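Local coordinates for protein putative phosphinothricin n-acetyltransferase (Acinetobacter baylyi, PDB 2JLM) that probably transfers the acetyl group of acetyl-CoA to the amino group of L-methionine sulfone and L-methionine sulfoximine, as a member of the GNAT acetyltransferase family, at residues E23-L28 against G71-F76; L9-V13 against H110-E114; F76-G80 against L115-A119. One frame throughout, in Å; residues are numbered along the deposited sequence.

Interaction 1 of 3, residues E23-L28 against G71-F76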
ATOM      1  N   GLU D  23     -24.144  -2.102  -8.837  1.00 37.10           N
ATOM      2  CA  GLU D  23     -24.101  -3.358  -9.591  1.00 48.67           C
ATOM      3  C   GLU D  23     -23.762  -4.557  -8.706  1.00 52.81           C
ATOM      4  O   GLU D  23     -24.427  -5.591  -8.773  1.00 34.87           O
ATOM      5  CB  GLU D  23     -23.108  -3.265 -10.749  1.00 51.30           C
ATOM      6  CG  GLU D  23     -23.706  -2.692 -12.013  1.00 55.69           C
ATOM      7  CD  GLU D  23     -22.686  -2.543 -13.113  1.00 60.54           C
ATOM      8  OE1 GLU D  23     -22.847  -3.209 -14.158  1.00 50.09           O
ATOM      9  OE2 GLU D  23     -21.720  -1.771 -12.928  1.00 46.72           O
ATOM     10  N   ILE D  24     -22.724  -4.418  -7.887  1.00 48.32           N
ATOM     11  CA  ILE D  24     -22.374  -5.459  -6.928  1.00 61.93           C
ATOM     12  C   ILE D  24     -23.573  -5.772  -6.025  1.00 50.61           C
ATOM     13  O   ILE D  24     -23.923  -6.936  -5.803  1.00 40.56           O
ATOM     14  CB  ILE D  24     -21.123  -5.073  -6.096  1.00 40.28           C
ATOM     15  CG1 ILE D  24     -19.863  -5.245  -6.946  1.00 31.42           C
ATOM     16  CG2 ILE D  24     -21.033  -5.923  -4.838  1.00 39.50           C
ATOM     17  CD1 ILE D  24     -18.590  -4.894  -6.236  1.00 32.19           C
ATOM     18  N   LEU D  25     -24.234  -4.734  -5.533  1.00 37.95           N
ATOM     19  CA  LEU D  25     -25.393  -4.950  -4.677  1.00 49.01           C
ATOM     20  C   LEU D  25     -26.490  -5.746  -5.388  1.00 36.42           C
ATOM     21  O   LEU D  25     -27.176  -6.552  -4.766  1.00 60.00           O
ATOM     22  CB  LEU D  25     -25.939  -3.626  -4.148  1.00 37.83           C
ATOM     23  CG  LEU D  25     -27.226  -3.695  -3.323  1.00 62.78           C
ATOM     24  CD1 LEU D  25     -27.044  -4.558  -2.088  1.00 43.71           C
ATOM     25  CD2 LEU D  25     -27.667  -2.298  -2.936  1.00 43.43           C
ATOM     26  N   GLU D  26     -26.640  -5.537  -6.691  1.00 42.42           N
ATOM     27  CA  GLU D  26     -27.721  -6.179  -7.437  1.00 50.58           C
ATOM     28  C   GLU D  26     -27.381  -7.634  -7.728  1.00 35.27           C
ATOM     29  O   GLU D  26     -28.260  -8.503  -7.785  1.00 41.36           O
ATOM     30  CB  GLU D  26     -27.993  -5.438  -8.753  1.00 56.96           C
ATOM     31  CG  GLU D  26     -28.104  -3.919  -8.633  1.00 71.35           C
ATOM     32  CD  GLU D  26     -29.468  -3.447  -8.161  1.00 85.22           C
ATOM     33  OE1 GLU D  26     -29.542  -2.351  -7.561  1.00 81.31           O
ATOM     34  OE2 GLU D  26     -30.464  -4.165  -8.393  1.00 81.38           O
ATOM     35  N   ILE D  27     -26.095  -7.895  -7.918  1.00 33.43           N
ATOM     36  CA  ILE D  27     -25.622  -9.242  -8.202  1.00 38.21           C
ATOM     37  C   ILE D  27     -25.744 -10.096  -6.931  1.00 55.30           C
ATOM     38  O   ILE D  27     -26.273 -11.214  -6.959  1.00 30.34           O
ATOM     39  CB  ILE D  27     -24.190  -9.183  -8.778  1.00 59.66           C
ATOM     40  CG1 ILE D  27     -24.248  -8.570 -10.183  1.00 44.68           C
ATOM     41  CG2 ILE D  27     -23.543 -10.557  -8.822  1.00 29.07           C
ATOM     42  CD1 ILE D  27     -22.960  -7.951 -10.654  1.00 38.28           C
ATOM     43  N   LEU D  28     -25.311  -9.547  -5.803  1.00 41.22           N
ATOM     44  CA  LEU D  28     -25.448 -10.252  -4.530  1.00 32.81           C
ATOM     45  C   LEU D  28     -26.898 -10.600  -4.212  1.00 61.76           C
ATOM     46  O   LEU D  28     -27.224 -11.760  -3.921  1.00 50.57           O
ATOM     47  CB  LEU D  28     -24.848  -9.432  -3.391  1.00 28.75           C
ATOM     48  CG  LEU D  28     -23.325  -9.299  -3.459  1.00 40.64           C
ATOM     49  CD1 LEU D  28     -22.784  -8.668  -2.186  1.00 49.36           C
ATOM     50  CD2 LEU D  28     -22.675 -10.659  -3.712  1.00 39.56           C
ATOM     51  N   GLY D  71     -19.125  -1.468 -20.456  1.00 58.61           N
ATOM     52  CA  GLY D  71     -18.875  -0.996 -19.103  1.00 57.21           C
ATOM     53  C   GLY D  71     -19.719  -1.653 -18.018  1.00 39.05           C
ATOM     54  O   GLY D  71     -19.595  -1.328 -16.835  1.00 48.78           O
ATOM     55  N   GLN D  72     -20.579  -2.579 -18.420  1.00 38.22           N
ATOM     56  CA  GLN D  72     -21.411  -3.318 -17.479  1.00 43.97           C
ATOM     57  C   GLN D  72     -20.596  -4.340 -16.667  1.00 39.34           C
ATOM     58  O   GLN D  72     -19.806  -5.114 -17.223  1.00 37.62           O
ATOM     59  CB  GLN D  72     -22.540  -4.023 -18.235  1.00 52.76           C
ATOM     60  CG  GLN D  72     -23.608  -4.628 -17.341  1.00 62.56           C
ATOM     61  CD  GLN D  72     -24.704  -5.321 -18.130  1.00 91.25           C
ATOM     62  OE1 GLN D  72     -25.581  -5.972 -17.558  1.00 78.02           O
ATOM     63  NE2 GLN D  72     -24.658  -5.183 -19.453  1.00 77.58           N
ATOM     64  N   LEU D  73     -20.794  -4.344 -15.351  1.00 40.70           N
ATOM     65  CA  LEU D  73     -20.139  -5.321 -14.487  1.00 33.48           C
ATOM     66  C   LEU D  73     -20.708  -6.715 -14.735  1.00 35.32           C
ATOM     67  O   LEU D  73     -21.862  -6.988 -14.400  1.00 31.69           O
ATOM     68  CB  LEU D  73     -20.284  -4.931 -13.014  1.00 23.44           C
ATOM     69  CG  LEU D  73     -19.446  -5.742 -12.020  1.00 39.62           C
ATOM     70  CD1 LEU D  73     -17.949  -5.498 -12.210  1.00 26.00           C
ATOM     71  CD2 LEU D  73     -19.863  -5.416 -10.607  1.00 28.89           C
ATOM     72  N   LEU D  74     -19.898  -7.583 -15.337  1.00 26.11           N
ATOM     73  CA  LEU D  74     -20.324  -8.942 -15.680  1.00 37.34           C
ATOM     74  C   LEU D  74     -20.294  -9.870 -14.473  1.00 45.46           C
ATOM     75  O   LEU D  74     -20.965 -10.899 -14.451  1.00 31.42           O
ATOM     76  CB  LEU D  74     -19.449  -9.527 -16.791  1.00 26.92           C
ATOM     77  CG  LEU D  74     -19.491  -8.772 -18.120  1.00 41.61           C
ATOM     78  CD1 LEU D  74     -18.987  -9.660 -19.247  1.00 23.82           C
ATOM     79  CD2 LEU D  74     -20.906  -8.295 -18.419  1.00 41.68           C
ATOM     80  N   GLY D  75     -19.514  -9.498 -13.468  1.00 40.44           N
ATOM     81  CA  GLY D  75     -19.346 -10.333 -12.299  1.00 33.48           C
ATOM     82  C   GLY D  75     -18.056  -9.959 -11.616  1.00 26.22           C
ATOM     83  O   GLY D  75     -17.250  -9.209 -12.174  1.00 25.69           O
ATOM     84  N   PHE D  76     -17.863 -10.472 -10.408  1.00 20.24           N
ATOM     85  CA  PHE D  76     -16.685 -10.137  -9.614  1.00 32.71           C
ATOM     86  C   PHE D  76     -16.220 -11.304  -8.742  1.00 30.11           C
ATOM     87  O   PHE D  76     -16.958 -12.259  -8.499  1.00 29.65           O
ATOM     88  CB  PHE D  76     -16.952  -8.894  -8.757  1.00 22.97           C
ATOM     89  CG  PHE D  76     -17.957  -9.113  -7.667  1.00 32.63           C
ATOM     90  CD1 PHE D  76     -17.547  -9.372  -6.370  1.00 43.75           C
ATOM     91  CD2 PHE D  76     -19.317  -9.067  -7.939  1.00 40.35           C
ATOM     92  CE1 PHE D  76     -18.478  -9.580  -5.358  1.00 31.01           C
ATOM     93  CE2 PHE D  76     -20.249  -9.274  -6.935  1.00 43.15           C
ATOM     94  CZ  PHE D  76     -19.828  -9.532  -5.644  1.00 37.65           C
TER
HETATM   95  O   HOH W   1     -19.514  -1.149 -14.316  1.00 39.57           O
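In the GNAT fold of this acetyltransferase, helix 17-34 packs on one face of the mixed sheet, and here E23, I24, I27 and L28 meet the beginning of strand 73-81 at L73 and F76. The axes of the short segments lie 9.3 Å apart and cross at -66°, so the helix runs steeply across the strand. At the strand's start the contact is polar. The E23 carboxylate reaches past L73 CB, and its OE1 accepts the backbone N-H of L73 at 2.6 Å between OE1 and N; the donor comes from the syn side but lies 34° out of the carboxylate plane. A water bound to E23 OE2 donates a second hydrogen bond to G71 O, so both carboxylate oxygens hold the turn that leads into the strand. Farther along, the contact becomes apolar. L73 CD2 lies 3.7 Å from I24 CG1 and also touches I27 CD1. With chi1 at 68°, the F76 side chain leaves the backbone between N and the carbonyl carbon and brings its ring under the helix. I24 CG1 forms a CH-pi contact over one face, 4.2 Å from the ring centroid. M49 and F53 of helix 46-58 also pack on I24, while Y97 of strand 91-98 meets the F76 ring. L28 closes the contact at the edge of that ring, its CD2 3.6 Å from F76 CZ.

Interaction 2 of 3, residues L9-V13 against H110-E114; sequences LFRFV and HLMNE
The F12 ring has the side chain of E114 over one face and L111 CD2 at its edge, while F10 meets the imidazole of H110 obliquely, their planes 47° apart. These groups join strand 7-14, an edge strand of the GNAT sheet within this chain, to helix 107-121, which packs on the sheet face opposite helix 17-34. E114 CG forms a CH-pi contact 3.9 Å from the F12 centroid. A bend at chi2 (74°) then folds the carboxylate back over the rim of the ring, the two planes only 25° apart, with OE1 3.3 Å from F12 CE1. Beyond the two segments, E114 OE2 forms an intersubunit salt bridge with R11 NH1 of the second subunit. F12 CZ points at the helix backbone and comes 3.4 Å from H110 O, the carbonyl that also accepts the N-H of E114. At the other side of the contact, F10 CZ stands over the H110 ring, and the ring centroids are 5.0 Å apart. L9 and F10 also pair with a parallel strand of the second subunit, which continues the sheet across the interface; H110 NE2 makes a weak hydrogen bond to T7 OG1 of that chain. Between the helix and the sheet, the L111 and F12 side chains run antiparallel past one another, with L111 CD2 3.8 Å from F12 CE2.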
ATOM      1  N   LEU D   9     -16.798  -9.664 -25.401  1.00 46.44           N
ATOM      2  CA  LEU D   9     -15.489  -9.119 -25.094  1.00 45.93           C
ATOM      3  C   LEU D   9     -15.548  -8.554 -23.679  1.00 26.23           C
ATOM      4  O   LEU D   9     -16.518  -7.888 -23.312  1.00 35.05           O
ATOM      5  CB  LEU D   9     -15.139  -8.021 -26.096  1.00 39.75           C
ATOM      6  CG  LEU D   9     -13.677  -7.596 -26.174  1.00 32.45           C
ATOM      7  CD1 LEU D   9     -12.848  -8.727 -26.729  1.00 31.08           C
ATOM      8  CD2 LEU D   9     -13.545  -6.356 -27.038  1.00 33.83           C
ATOM      9  N   PHE D  10     -14.525  -8.824 -22.877  1.00 22.75           N
ATOM     10  CA  PHE D  10     -14.507  -8.300 -21.515  1.00 26.13           C
ATOM     11  C   PHE D  10     -13.087  -8.076 -21.038  1.00 26.45           C
ATOM     12  O   PHE D  10     -12.142  -8.687 -21.549  1.00 32.88           O
ATOM     13  CB  PHE D  10     -15.220  -9.258 -20.552  1.00 36.17           C
ATOM     14  CG  PHE D  10     -14.370 -10.417 -20.120  1.00 27.92           C
ATOM     15  CD1 PHE D  10     -13.637 -10.355 -18.945  1.00 31.03           C
ATOM     16  CD2 PHE D  10     -14.292 -11.563 -20.896  1.00 31.79           C
ATOM     17  CE1 PHE D  10     -12.850 -11.422 -18.546  1.00 31.96           C
ATOM     18  CE2 PHE D  10     -13.512 -12.629 -20.507  1.00 36.13           C
ATOM     19  CZ  PHE D  10     -12.790 -12.563 -19.330  1.00 24.04           C
ATOM     20  N   ARG D  11     -12.943  -7.196 -20.050  1.00 25.71           N
ATOM     21  CA  ARG D  11     -11.647  -6.922 -19.452  1.00 27.49           C
ATOM     22  C   ARG D  11     -11.780  -6.974 -17.935  1.00 41.66           C
ATOM     23  O   ARG D  11     -12.888  -6.908 -17.407  1.00 19.30           O
ATOM     24  CB  ARG D  11     -11.158  -5.534 -19.857  1.00 27.76           C
ATOM     25  CG  ARG D  11     -11.970  -4.414 -19.207  1.00 35.52           C
ATOM     26  CD  ARG D  11     -11.541  -3.045 -19.702  1.00 41.63           C
ATOM     27  NE  ARG D  11     -12.620  -2.072 -19.547  1.00 52.84           N
ATOM     28  CZ  ARG D  11     -12.634  -1.113 -18.626  1.00 39.33           C
ATOM     29  NH1 ARG D  11     -11.611  -0.982 -17.788  1.00 40.25           N
ATOM     30  NH2 ARG D  11     -13.666  -0.282 -18.549  1.00 45.64           N
ATOM     31  N   PHE D  12     -10.645  -7.076 -17.246  1.00 19.84           N
ATOM     32  CA  PHE D  12     -10.618  -7.077 -15.792  1.00 34.96           C
ATOM     33  C   PHE D  12     -10.550  -5.655 -15.274  1.00 33.79           C
ATOM     34  O   PHE D  12      -9.939  -4.795 -15.892  1.00 44.19           O
ATOM     35  CB  PHE D  12      -9.420  -7.876 -15.266  1.00 23.87           C
ATOM     36  CG  PHE D  12      -9.563  -9.359 -15.433  1.00 25.84           C
ATOM     37  CD1 PHE D  12      -8.542 -10.109 -15.987  1.00 14.38           C
ATOM     38  CD2 PHE D  12     -10.728 -10.006 -15.030  1.00 23.94           C
ATOM     39  CE1 PHE D  12      -8.675 -11.479 -16.137  1.00 23.69           C
ATOM     40  CE2 PHE D  12     -10.869 -11.373 -15.174  1.00 15.40           C
ATOM     41  CZ  PHE D  12      -9.852 -12.113 -15.729  1.00 17.22           C
ATOM     42  N   VAL D  13     -11.181  -5.421 -14.132  1.00 30.74           N
ATOM     43  CA  VAL D  13     -11.083  -4.149 -13.448  1.00 36.66           C
ATOM     44  C   VAL D  13     -10.966  -4.366 -11.935  1.00 36.48           C
ATOM     45  O   VAL D  13     -11.386  -5.392 -11.412  1.00 38.39           O
ATOM     46  CB  VAL D  13     -12.322  -3.290 -13.723  1.00 38.77           C
ATOM     47  CG1 VAL D  13     -13.548  -3.958 -13.139  1.00 38.35           C
ATOM     48  CG2 VAL D  13     -12.149  -1.914 -13.120  1.00 57.44           C
ATOM     49  N   HIS D 110     -12.422 -17.391 -15.527  1.00 30.91           N
ATOM     50  CA  HIS D 110     -11.539 -16.247 -15.764  1.00 25.62           C
ATOM     51  C   HIS D 110     -11.279 -15.461 -14.481  1.00 17.82           C
ATOM     52  O   HIS D 110     -10.138 -15.158 -14.149  1.00 23.95           O
ATOM     53  CB  HIS D 110     -12.155 -15.283 -16.788  1.00 24.28           C
ATOM     54  CG  HIS D 110     -12.259 -15.848 -18.164  1.00 31.83           C
ATOM     55  ND1 HIS D 110     -11.171 -16.352 -18.840  1.00 37.82           N
ATOM     56  CD2 HIS D 110     -13.316 -15.976 -19.000  1.00 23.88           C
ATOM     57  CE1 HIS D 110     -11.555 -16.774 -20.030  1.00 30.54           C
ATOM     58  NE2 HIS D 110     -12.852 -16.556 -20.152  1.00 36.66           N
ATOM     59  N   LEU D 111     -12.351 -15.102 -13.784  1.00 13.93           N
ATOM     60  CA  LEU D 111     -12.220 -14.361 -12.541  1.00 33.27           C
ATOM     61  C   LEU D 111     -11.439 -15.175 -11.510  1.00 40.99           C
ATOM     62  O   LEU D 111     -10.528 -14.654 -10.857  1.00 37.88           O
ATOM     63  CB  LEU D 111     -13.594 -13.951 -12.014  1.00 24.78           C
ATOM     64  CG  LEU D 111     -14.221 -12.804 -12.818  1.00 19.93           C
ATOM     65  CD1 LEU D 111     -15.733 -12.709 -12.601  1.00 22.28           C
ATOM     66  CD2 LEU D 111     -13.545 -11.450 -12.505  1.00 17.87           C
ATOM     67  N   MET D 112     -11.766 -16.460 -11.380  1.00 29.57           N
ATOM     68  CA  MET D 112     -11.021 -17.314 -10.457  1.00 42.29           C
ATOM     69  C   MET D 112      -9.539 -17.363 -10.827  1.00 31.06           C
ATOM     70  O   MET D 112      -8.673 -17.253  -9.960  1.00 29.87           O
ATOM     71  CB  MET D 112     -11.614 -18.725 -10.372  1.00 22.24           C
ATOM     72  CG  MET D 112     -12.822 -18.824  -9.443  1.00 33.08           C
ATOM     73  SD  MET D 112     -12.527 -18.095  -7.814  1.00 36.56           S
ATOM     74  CE  MET D 112     -11.136 -19.092  -7.291  1.00 29.00           C
ATOM     75  N   ASN D 113      -9.240 -17.511 -12.113  1.00 23.11           N
ATOM     76  CA  ASN D 113      -7.847 -17.520 -12.533  1.00 31.75           C
ATOM     77  C   ASN D 113      -7.117 -16.240 -12.131  1.00 23.24           C
ATOM     78  O   ASN D 113      -5.974 -16.276 -11.680  1.00 28.39           O
ATOM     79  CB  ASN D 113      -7.719 -17.758 -14.039  1.00 33.55           C
ATOM     80  CG  ASN D 113      -7.687 -19.234 -14.396  1.00 53.15           C
ATOM     81  OD1 ASN D 113      -7.173 -20.062 -13.641  1.00 52.07           O
ATOM     82  ND2 ASN D 113      -8.230 -19.570 -15.561  1.00 41.50           N
ATOM     83  N   GLU D 114      -7.776 -15.107 -12.307  1.00 25.49           N
ATOM     84  CA  GLU D 114      -7.158 -13.835 -11.971  1.00 24.02           C
ATOM     85  C   GLU D 114      -7.020 -13.707 -10.438  1.00 24.61           C
ATOM     86  O   GLU D 114      -5.982 -13.276  -9.933  1.00 27.20           O
ATOM     87  CB  GLU D 114      -7.963 -12.686 -12.594  1.00 23.39           C
ATOM     88  CG  GLU D 114      -7.249 -11.331 -12.640  1.00 61.47           C
ATOM     89  CD  GLU D 114      -6.142 -11.247 -13.696  1.00 49.46           C
ATOM     90  OE1 GLU D 114      -5.928 -12.222 -14.453  1.00 32.04           O
ATOM     91  OE2 GLU D 114      -5.478 -10.188 -13.765  1.00 51.87           O
TER

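Interaction 3 of 3, residues F76-G80 against L115-A119; sequences FASWG and LIKRA
The indole of W79 lies at a slant against the L115 side chain, its benzene half passing beside the leucine and pushing on toward the backbone of helix 107-121. L115 CD1 lies 3.8 Å from W79 CE3, and L115 CG is equally near that carbon. The indole presents its edge to the helix: L115 O, 3.6 Å from W79 CZ3, and the carbonyl carbon of R118 both lie near the ring plane. A119 comes in obliquely, its CA 3.6 Å from W79 CH2 and its CB against CZ3; the small side chain lets the ring come close to the main chain. L115 reaches the strand with CG opposite its own backbone N (chi1 -163°), which carries CD2 to A77 CB at 4.1 Å and over the peptide of S78, where CD2 is 3.6 Å from S78 O. R118 touches the ring through CG, whereas its guanidinium bends away to a salt bridge with E14. At the pyrrole side, W79 NE1 hydrogen-bonds a bound di(hydroxyethyl)ether, probably from the crystallisation liquor. S78 points to the other face of the sheet, its OG hydrogen-bonded to P62 O and K56 NZ. This is helix-on-sheet packing of the GNAT fold: segment 115-119 of helix 107-121 runs at 33° to segment 76-80 of strand 73-81, with I64 of strand 63-68 and H94 of strand 91-98 packing on L115 from the neighbouring strands.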
ATOM      1  N   PHE D  76     -17.863 -10.472 -10.408  1.00 20.24           N
ATOM      2  CA  PHE D  76     -16.685 -10.137  -9.614  1.00 32.71           C
ATOM      3  C   PHE D  76     -16.220 -11.304  -8.742  1.00 30.11           C
ATOM      4  O   PHE D  76     -16.958 -12.259  -8.499  1.00 29.65           O
ATOM      5  CB  PHE D  76     -16.952  -8.894  -8.757  1.00 22.97           C
ATOM      6  CG  PHE D  76     -17.957  -9.113  -7.667  1.00 32.63           C
ATOM      7  CD1 PHE D  76     -17.547  -9.372  -6.370  1.00 43.75           C
ATOM      8  CD2 PHE D  76     -19.317  -9.067  -7.939  1.00 40.35           C
ATOM      9  CE1 PHE D  76     -18.478  -9.580  -5.358  1.00 31.01           C
ATOM     10  CE2 PHE D  76     -20.249  -9.274  -6.935  1.00 43.15           C
ATOM     11  CZ  PHE D  76     -19.828  -9.532  -5.644  1.00 37.65           C
ATOM     12  N   ALA D  77     -14.977 -11.241  -8.297  1.00 33.92           N
ATOM     13  CA  ALA D  77     -14.456 -12.249  -7.393  1.00 27.91           C
ATOM     14  C   ALA D  77     -13.737 -11.514  -6.287  1.00 38.44           C
ATOM     15  O   ALA D  77     -13.279 -10.391  -6.478  1.00 29.62           O
ATOM     16  CB  ALA D  77     -13.511 -13.191  -8.111  1.00 17.17           C
ATOM     17  N   SER D  78     -13.644 -12.139  -5.125  1.00 25.91           N
ATOM     18  CA  SER D  78     -13.046 -11.476  -3.986  1.00 24.48           C
ATOM     19  C   SER D  78     -12.674 -12.523  -2.944  1.00 32.92           C
ATOM     20  O   SER D  78     -13.034 -13.691  -3.082  1.00 20.12           O
ATOM     21  CB  SER D  78     -14.042 -10.475  -3.408  1.00 21.44           C
ATOM     22  OG  SER D  78     -13.445  -9.676  -2.399  1.00 32.30           O
ATOM     23  N   TRP D  79     -11.935 -12.116  -1.916  1.00 23.34           N
ATOM     24  CA  TRP D  79     -11.751 -12.972  -0.745  1.00 30.05           C
ATOM     25  C   TRP D  79     -11.829 -12.182   0.551  1.00 22.46           C
ATOM     26  O   TRP D  79     -11.805 -10.958   0.549  1.00 33.82           O
ATOM     27  CB  TRP D  79     -10.461 -13.802  -0.818  1.00 13.22           C
ATOM     28  CG  TRP D  79      -9.194 -13.039  -0.617  1.00 21.29           C
ATOM     29  CD1 TRP D  79      -8.843 -12.306   0.481  1.00 20.36           C
ATOM     30  CD2 TRP D  79      -8.085 -12.958  -1.523  1.00 14.70           C
ATOM     31  NE1 TRP D  79      -7.600 -11.759   0.308  1.00 20.25           N
ATOM     32  CE2 TRP D  79      -7.111 -12.144  -0.913  1.00 26.75           C
ATOM     33  CE3 TRP D  79      -7.828 -13.482  -2.791  1.00 28.48           C
ATOM     34  CZ2 TRP D  79      -5.902 -11.846  -1.529  1.00 22.29           C
ATOM     35  CZ3 TRP D  79      -6.628 -13.183  -3.400  1.00 24.50           C
ATOM     36  CH2 TRP D  79      -5.679 -12.370  -2.769  1.00 27.19           C
ATOM     37  N   GLY D  80     -11.963 -12.905   1.653  1.00 29.65           N
ATOM     38  CA  GLY D  80     -11.988 -12.326   2.974  1.00 16.19           C
ATOM     39  C   GLY D  80     -11.390 -13.325   3.946  1.00 33.12           C
ATOM     40  O   GLY D  80     -10.838 -14.356   3.549  1.00 21.55           O
ATOM     41  N   LEU D 115      -8.045 -14.125  -9.699  1.00 22.11           N
ATOM     42  CA  LEU D 115      -7.988 -14.100  -8.231  1.00 17.47           C
ATOM     43  C   LEU D 115      -6.862 -14.969  -7.684  1.00 14.43           C
ATOM     44  O   LEU D 115      -6.198 -14.598  -6.721  1.00 23.91           O
ATOM     45  CB  LEU D 115      -9.307 -14.571  -7.626  1.00 19.01           C
ATOM     46  CG  LEU D 115      -9.483 -14.184  -6.162  1.00 23.63           C
ATOM     47  CD1 LEU D 115      -9.542 -12.665  -6.053  1.00 15.71           C
ATOM     48  CD2 LEU D 115     -10.730 -14.821  -5.588  1.00 25.19           C
ATOM     49  N   ILE D 116      -6.649 -16.124  -8.296  1.00 21.27           N
ATOM     50  CA  ILE D 116      -5.600 -17.030  -7.841  1.00 23.52           C
ATOM     51  C   ILE D 116      -4.218 -16.426  -8.077  1.00 35.09           C
ATOM     52  O   ILE D 116      -3.318 -16.534  -7.226  1.00 26.71           O
ATOM     53  CB  ILE D 116      -5.730 -18.391  -8.527  1.00 19.36           C
ATOM     54  CG1 ILE D 116      -7.025 -19.071  -8.074  1.00 18.07           C
ATOM     55  CG2 ILE D 116      -4.520 -19.281  -8.237  1.00 12.72           C
ATOM     56  CD1 ILE D 116      -7.317 -20.377  -8.812  1.00 16.20           C
ATOM     57  N   LYS D 117      -4.058 -15.782  -9.231  1.00 30.09           N
ATOM     58  CA  LYS D 117      -2.831 -15.046  -9.522  1.00 23.82           C
ATOM     59  C   LYS D 117      -2.598 -14.003  -8.438  1.00 21.22           C
ATOM     60  O   LYS D 117      -1.490 -13.866  -7.935  1.00 32.39           O
ATOM     61  CB  LYS D 117      -2.903 -14.386 -10.905  1.00 37.36           C
ATOM     62  CG  LYS D 117      -2.548 -15.332 -12.060  1.00 30.60           C
ATOM     63  CD  LYS D 117      -2.708 -14.658 -13.425  1.00 53.41           C
ATOM     64  N   ARG D 118      -3.659 -13.293  -8.056  1.00 14.99           N
ATOM     65  CA  ARG D 118      -3.563 -12.290  -7.004  1.00 20.38           C
ATOM     66  C   ARG D 118      -3.169 -12.898  -5.648  1.00 43.47           C
ATOM     67  O   ARG D 118      -2.424 -12.283  -4.883  1.00 23.14           O
ATOM     68  CB  ARG D 118      -4.883 -11.520  -6.873  1.00 17.64           C
ATOM     69  CG  ARG D 118      -4.764 -10.212  -6.087  1.00 33.64           C
ATOM     70  CD  ARG D 118      -3.931  -9.180  -6.850  1.00 23.44           C
ATOM     71  NE  ARG D 118      -4.541  -8.891  -8.146  1.00 24.29           N
ATOM     72  CZ  ARG D 118      -5.469  -7.958  -8.340  1.00 43.68           C
ATOM     73  NH1 ARG D 118      -5.985  -7.769  -9.548  1.00 43.51           N
ATOM     74  NH2 ARG D 118      -5.877  -7.204  -7.329  1.00 23.48           N
ATOM     75  N   ALA D 119      -3.680 -14.096  -5.356  1.00 28.96           N
ATOM     76  CA  ALA D 119      -3.370 -14.790  -4.104  1.00 35.16           C
ATOM     77  C   ALA D 119      -1.880 -15.089  -4.018  1.00 28.51           C
ATOM     78  O   ALA D 119      -1.252 -14.876  -2.978  1.00 33.11           O
ATOM     79  CB  ALA D 119      -4.187 -16.104  -3.972  1.00 13.33           C
TER

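In the fold
Strand 73-81 links interactions 1 and 3: F76 turns to helix 17-34, while A77 and W79 face helix 107-121, so the two helices pack on opposite faces of one sheet. Interactions 2 and 3 occupy successive turns of helix 107-121, the first against an edge strand of this chain's sheet and the second against an inner one. L111 joins them, packing on A77 and also touching the backbone of G75 and F76. Interactions 1 and 3 are buried; interaction 2 is partly buried and borders the second subunit. Their chemistry differs accordingly: an apolar core with a carboxylate bound at the strand start in 1, aromatic rings met obliquely by an imidazole and face-on by a carboxylate chain, with intersubunit polar links, in 2, and chiefly apolar packing in 3.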